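Local coordinates for protein hemolysin (Enterococcus faecalis, PDB 2R2Z) that probably binds flavin adenine dinucleotide, and is represented by the zinc-binding transporter-associated domain of a CBS-containing membrane protein of the UPF0053 family, at residues 18-23 with 43-48; 70-75 with 83-88. All coordinates share one frame; numbering follows the deposited sequence.

How the contacts relate
Contacts 1 and 2 share one antiparallel sheet, because strands 17-21 and 81-89 are neighbours in it, and both are partly buried; no touching residue of contact 2 is exposed, against one in contact 1. Contact 1 (18-23 with 43-48) joins the end of a strand to the start of a helix; it is small, rests on a single backbone bond, and has little apolar side-chain contact. Contact 2 (70-75 with 83-88) pairs the two strands of a beta hairpin, with a ladder of backbone bonds, an apolar inner face and an ion pair on the other. Val-20 of contact 1 packs on Val-87 of contact 2, while Tyr-48 meets Leu-72, so their apolar sides share one core.

Contact 1 (18-23 with 43-48); sequences YLVQGR and DTMAGY
Gly-22 and Ala-46 meet where strand 17-21 has just ended and helix 45-53 begins. The bond between them runs from Ala-46 N to Gly-22 O at 2.9 Å, with the donor in the carbonyl plane and on a lone pair, at a C=O...N angle of 122°. With no side chain, Gly-22 can come this close to the helix: its CA lies 3.7 Å from Ala-46 CB, where a beta carbon would run into the methyl. The methyl itself sits beside the Gly-22 carbonyl, Ala-46 CB 3.5 Å from Gly-22 O. Thr-44 flanks the same carbonyl, its CB 3.3 Å from Gly-22 O.

The branches of Thr-44 divide the work. With chi1 at 69°, OG1 stands between the backbone N and the carbonyl carbon, where it accepts a hydrogen bond from Gly-47 N at 3.2 Å, as the N-cap residue of the helix. The methyl CG2, anti to the carbonyl carbon, turns instead to the next peptide of the strand's exit and lies 3.9 Å from Arg-23 O. On the buried side, Val-20 CG1 approaches Met-45 CG at 4.2 Å, a loose touch made by the root of the side chain. The selenomethionine chain then bends at chi2 and chi3, carrying its end away from the strand, and the residue packs against Ile-26 and Phe-29 of helix 26-33 and against Leu-37.

The example illustrates how the first turn of a helix, which has N-H groups lacking partners within the helix, can be satisfied from two sources. Gly-47 N is served by the capping threonine, and Ala-46 N by a carbonyl from a distant part of the chain. The partial positive charge of the helix start would be expected to polarise the Gly-22 carbonyl and strengthen its bond.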
loop_
_atom_site.group_PDB
_atom_site.type_symbol
_atom_site.label_atom_id
_atom_site.label_comp_id
_atom_site.label_asym_id
_atom_site.label_seq_id
_atom_site.Cartn_x
_atom_site.Cartn_y
_atom_site.Cartn_z
ATOM N N TYR A 18 -8.498 3.277 3.800
ATOM C CA TYR A 18 -7.748 2.695 4.917
ATOM C C TYR A 18 -6.312 3.184 4.866
ATOM O O TYR A 18 -5.811 3.566 3.792
ATOM C CB TYR A 18 -7.749 1.148 4.824
ATOM C CG TYR A 18 -9.131 0.535 4.833
ATOM C CD1 TYR A 18 -9.656 -0.027 5.996
ATOM C CD2 TYR A 18 -9.935 0.577 3.698
ATOM C CE1 TYR A 18 -10.946 -0.573 6.003
ATOM C CE2 TYR A 18 -11.219 0.068 3.705
ATOM C CZ TYR A 18 -11.717 -0.494 4.863
ATOM O OH TYR A 18 -12.996 -1.011 4.825
ATOM N N LEU A 19 -5.650 3.166 6.019
ATOM C CA LEU A 19 -4.202 3.339 6.112
ATOM C C LEU A 19 -3.607 1.993 6.480
ATOM O O LEU A 19 -4.082 1.322 7.392
ATOM C CB LEU A 19 -3.838 4.392 7.172
ATOM C CG LEU A 19 -4.384 5.793 6.891
ATOM C CD1 LEU A 19 -4.110 6.725 8.075
ATOM C CD2 LEU A 19 -3.794 6.391 5.615
ATOM N N VAL A 20 -2.574 1.603 5.752
ATOM C CA VAL A 20 -1.957 0.286 5.903
ATOM C C VAL A 20 -0.476 0.468 6.194
ATOM O O VAL A 20 0.214 1.202 5.478
ATOM C CB VAL A 20 -2.164 -0.545 4.620
ATOM C CG1 VAL A 20 -1.285 -1.824 4.612
ATOM C CG2 VAL A 20 -3.645 -0.878 4.474
ATOM N N GLN A 21 0.015 -0.164 7.256
ATOM C CA GLN A 21 1.433 -0.119 7.556
ATOM C C GLN A 21 2.223 -0.853 6.475
ATOM O O GLN A 21 1.831 -1.930 6.014
ATOM C CB GLN A 21 1.690 -0.724 8.947
ATOM C CG GLN A 21 0.907 -0.000 10.066
ATOM C CD GLN A 21 1.366 1.432 10.256
ATOM O OE1 GLN A 21 2.560 1.684 10.375
ATOM N NE2 GLN A 21 0.427 2.377 10.282
ATOM N N GLY A 22 3.351 -0.269 6.082
ATOM C CA GLY A 22 4.234 -0.867 5.078
ATOM C C GLY A 22 4.646 -2.297 5.405
ATOM O O GLY A 22 4.859 -3.116 4.501
ATOM N N ARG A 23 4.784 -2.599 6.698
ATOM C CA ARG A 23 5.199 -3.938 7.104
ATOM C C ARG A 23 4.137 -5.022 6.930
ATOM O O ARG A 23 4.452 -6.204 7.061
ATOM C CB ARG A 23 5.658 -3.946 8.564
ATOM C CG ARG A 23 4.560 -3.564 9.551
ATOM C CD ARG A 23 4.945 -3.873 11.008
ATOM N NE ARG A 23 6.237 -3.309 11.397
ATOM C CZ ARG A 23 6.435 -2.069 11.818
ATOM N NH1 ARG A 23 5.424 -1.213 11.893
ATOM N NH2 ARG A 23 7.663 -1.684 12.155
ATOM N N ASP A 43 7.454 -9.431 -0.155
ATOM C CA ASP A 43 6.517 -9.947 0.829
ATOM C C ASP A 43 5.624 -8.907 1.500
ATOM O O ASP A 43 4.566 -9.274 1.979
ATOM C CB ASP A 43 7.266 -10.774 1.881
ATOM C CG ASP A 43 7.886 -12.024 1.289
ATOM O OD1 ASP A 43 7.181 -12.758 0.554
ATOM O OD2 ASP A 43 9.069 -12.269 1.568
ATOM N N THR A 44 6.050 -7.644 1.521
ATOM C CA THR A 44 5.312 -6.620 2.260
ATOM C C THR A 44 4.651 -5.610 1.336
ATOM O O THR A 44 5.032 -5.469 0.169
ATOM C CB THR A 44 6.216 -5.850 3.241
ATOM O OG1 THR A 44 7.127 -5.039 2.494
ATOM C CG2 THR A 44 7.001 -6.801 4.145
HETATM N N MSE A 45 3.676 -4.895 1.888
HETATM C CA MSE A 45 2.986 -3.846 1.141
HETATM C C MSE A 45 3.888 -2.676 0.805
HETATM O O MSE A 45 3.743 -2.091 -0.261
HETATM C CB MSE A 45 1.723 -3.381 1.865
HETATM C CG MSE A 45 0.634 -4.469 1.898
HETATM SE SE MSE A 45 0.047 -5.033 0.117
HETATM C CE MSE A 45 -0.733 -3.349 -0.488
ATOM N N ALA A 46 4.845 -2.362 1.673
ATOM C CA ALA A 46 5.853 -1.347 1.329
ATOM C C ALA A 46 6.654 -1.759 0.090
ATOM O O ALA A 46 6.856 -0.970 -0.839
ATOM C CB ALA A 46 6.810 -1.094 2.488
ATOM N N GLY A 47 7.134 -3.001 0.082
ATOM C CA GLY A 47 7.897 -3.511 -1.048
ATOM C C GLY A 47 7.033 -3.540 -2.290
ATOM O O GLY A 47 7.496 -3.217 -3.385
ATOM N N TYR A 48 5.769 -3.926 -2.137
ATOM C CA TYR A 48 4.842 -3.987 -3.259
ATOM C C TYR A 48 4.717 -2.619 -3.933
ATOM O O TYR A 48 4.895 -2.488 -5.152
ATOM C CB TYR A 48 3.477 -4.479 -2.764
ATOM C CG TYR A 48 2.461 -4.629 -3.876
ATOM C CD1 TYR A 48 2.293 -5.854 -4.531
ATOM C CD2 TYR A 48 1.695 -3.543 -4.289
ATOM C CE1 TYR A 48 1.374 -5.972 -5.570
ATOM C CE2 TYR A 48 0.792 -3.653 -5.336
ATOM C CZ TYR A 48 0.627 -4.864 -5.965
ATOM O OH TYR A 48 -0.297 -4.929 -6.976
#

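Contact 2 (70-75 with 83-88); sequences IKLTAE and LVLRVH
Glu-75 OE2 is gripped by two cationic groups: Arg-86 NH2, at 2.9 Å, and Lys-62 NZ. Glu-75 OE1 takes Arg-86 NE at 2.9 Å, so the arginine holds the carboxylate side-on with two nitrogens. Both oxygens lie near the guanidinium plane but are met from above the carboxylate plane, and the two planes stand 75° apart. CG of Arg-86 lies opposite its backbone N (chi1 -178°) and the chain bends at chi3, while Glu-75 bends at chi2 (60°); the two thus converge although not a bridged pair. Arg-86 NH1 has a further salt bridge to Glu-17, a residue seen to bind zinc in this protein, which would probably fix the guanidinium's rotation.

Beneath this ion pair runs the antiparallel ladder. In the hydrogen-bonded pair Thr-73 and Arg-86, Thr-73 N reaches Arg-86 O at 2.8 Å; Lys-71 and His-88 form a second such pair. Near the hairpin turn, Leu-83 and Val-84 form a classic beta bulge opposite Glu-76. The other face is apolar: Val-87 CG2 lies 3.7 Å from Leu-72 CD2, and Val-87 CG1 3.6 Å from Ile-70 CG2, side by side.

Helix 45-53 covers that face: Met-45, Tyr-48 and Leu-49 touch Leu-72, and Leu-49 also touches Leu-85. Strand 81-89 lies between strands 70-78 and 17-21, and 70-78 is bonded on its other side to strand 64-67, Leu-72 with Phe-65.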
loop_
_atom_site.group_PDB
_atom_site.type_symbol
_atom_site.label_atom_id
_atom_site.label_comp_id
_atom_site.label_asym_id
_atom_site.label_seq_id
_atom_site.Cartn_x
_atom_site.Cartn_y
_atom_site.Cartn_z
ATOM N N ILE A 70 -8.425 -1.032 -6.787
ATOM C CA ILE A 70 -7.655 -0.470 -5.677
ATOM C C ILE A 70 -6.758 0.680 -6.155
ATOM O O ILE A 70 -6.167 0.583 -7.241
ATOM C CB ILE A 70 -6.749 -1.572 -5.055
ATOM C CG1 ILE A 70 -7.526 -2.888 -4.892
ATOM C CG2 ILE A 70 -6.123 -1.101 -3.741
ATOM C CD1 ILE A 70 -6.646 -4.093 -4.613
ATOM N N LYS A 71 -6.630 1.707 -5.328
ATOM C CA LYS A 71 -5.595 2.701 -5.520
ATOM C C LYS A 71 -4.737 2.722 -4.261
ATOM O O LYS A 71 -5.256 2.873 -3.146
ATOM C CB LYS A 71 -6.185 4.078 -5.798
ATOM C CG LYS A 71 -5.097 5.121 -6.025
ATOM C CD LYS A 71 -5.621 6.421 -6.589
ATOM C CE LYS A 71 -5.984 7.357 -5.493
ATOM N NZ LYS A 71 -7.262 6.965 -4.893
ATOM N N LEU A 72 -3.426 2.565 -4.449
ATOM C CA LEU A 72 -2.451 2.568 -3.351
ATOM C C LEU A 72 -1.631 3.846 -3.447
ATOM O O LEU A 72 -1.069 4.125 -4.503
ATOM C CB LEU A 72 -1.521 1.371 -3.490
ATOM C CG LEU A 72 -2.165 -0.008 -3.410
ATOM C CD1 LEU A 72 -1.106 -1.061 -3.742
ATOM C CD2 LEU A 72 -2.761 -0.261 -2.043
ATOM N N THR A 73 -1.555 4.591 -2.359
ATOM C CA THR A 73 -0.817 5.849 -2.352
ATOM C C THR A 73 0.264 5.778 -1.299
ATOM O O THR A 73 0.053 5.246 -0.212
ATOM C CB THR A 73 -1.762 7.036 -2.052
ATOM O OG1 THR A 73 -2.787 7.074 -3.051
ATOM C CG2 THR A 73 -1.010 8.359 -2.035
ATOM N N ALA A 74 1.437 6.322 -1.600
ATOM C CA ALA A 74 2.510 6.384 -0.625
ATOM C C ALA A 74 2.205 7.546 0.305
ATOM O O ALA A 74 2.493 8.709 -0.031
ATOM C CB ALA A 74 3.849 6.601 -1.346
ATOM N N GLU A 75 1.651 7.251 1.477
ATOM C CA GLU A 75 1.154 8.293 2.361
ATOM C C GLU A 75 2.227 8.905 3.241
ATOM O O GLU A 75 2.208 10.106 3.491
ATOM C CB GLU A 75 0.014 7.749 3.214
ATOM C CG GLU A 75 -0.777 8.842 3.882
ATOM C CD GLU A 75 -1.422 9.815 2.881
ATOM O OE1 GLU A 75 -1.755 9.451 1.719
ATOM O OE2 GLU A 75 -1.593 10.967 3.251
ATOM N N LEU A 83 6.538 3.949 5.049
ATOM C CA LEU A 83 5.978 3.657 6.368
ATOM C C LEU A 83 4.487 3.291 6.307
ATOM O O LEU A 83 4.073 2.386 6.975
ATOM C CB LEU A 83 6.146 4.846 7.321
ATOM C CG LEU A 83 7.411 5.114 8.128
ATOM C CD1 LEU A 83 7.127 6.216 9.142
ATOM C CD2 LEU A 83 7.912 3.873 8.846
ATOM N N VAL A 84 3.730 4.128 5.595
ATOM C CA VAL A 84 2.271 3.987 5.592
ATOM C C VAL A 84 1.755 4.185 4.182
ATOM O O VAL A 84 2.150 5.142 3.493
ATOM C CB VAL A 84 1.597 5.020 6.561
ATOM C CG1 VAL A 84 0.096 4.809 6.601
ATOM C CG2 VAL A 84 2.163 4.887 7.985
ATOM N N LEU A 85 0.858 3.288 3.778
ATOM C CA LEU A 85 0.140 3.401 2.505
ATOM C C LEU A 85 -1.272 3.866 2.775
ATOM O O LEU A 85 -1.860 3.481 3.775
ATOM C CB LEU A 85 0.046 2.017 1.821
ATOM C CG LEU A 85 1.308 1.393 1.234
ATOM C CD1 LEU A 85 2.203 0.821 2.343
ATOM C CD2 LEU A 85 0.938 0.281 0.270
ATOM N N ARG A 86 -1.834 4.649 1.870
ATOM C CA ARG A 86 -3.265 4.868 1.857
ATOM C C ARG A 86 -3.861 3.970 0.787
ATOM O O ARG A 86 -3.288 3.819 -0.288
ATOM C CB ARG A 86 -3.572 6.333 1.573
ATOM C CG ARG A 86 -5.068 6.683 1.591
ATOM C CD ARG A 86 -5.305 8.117 1.108
ATOM N NE ARG A 86 -4.634 9.144 1.923
ATOM C CZ ARG A 86 -5.240 9.973 2.766
ATOM N NH1 ARG A 86 -6.541 9.898 2.996
ATOM N NH2 ARG A 86 -4.523 10.879 3.391
ATOM N N VAL A 87 -4.988 3.344 1.102
ATOM C CA VAL A 87 -5.658 2.470 0.164
ATOM C C VAL A 87 -7.096 2.911 -0.029
ATOM O O VAL A 87 -7.823 3.084 0.955
ATOM C CB VAL A 87 -5.652 1.036 0.701
ATOM C CG1 VAL A 87 -6.215 0.082 -0.326
ATOM C CG2 VAL A 87 -4.245 0.629 1.183
ATOM N N HIS A 88 -7.481 3.152 -1.287
ATOM C CA HIS A 88 -8.875 3.365 -1.602
ATOM C C HIS A 88 -9.410 2.231 -2.453
ATOM O O HIS A 88 -8.748 1.736 -3.368
ATOM C CB HIS A 88 -9.083 4.696 -2.302
ATOM C CG HIS A 88 -10.470 5.220 -2.148
ATOM N ND1 HIS A 88 -11.534 4.762 -2.894
ATOM C CD2 HIS A 88 -10.974 6.140 -1.299
ATOM C CE1 HIS A 88 -12.632 5.391 -2.523
ATOM N NE2 HIS A 88 -12.320 6.233 -1.556
#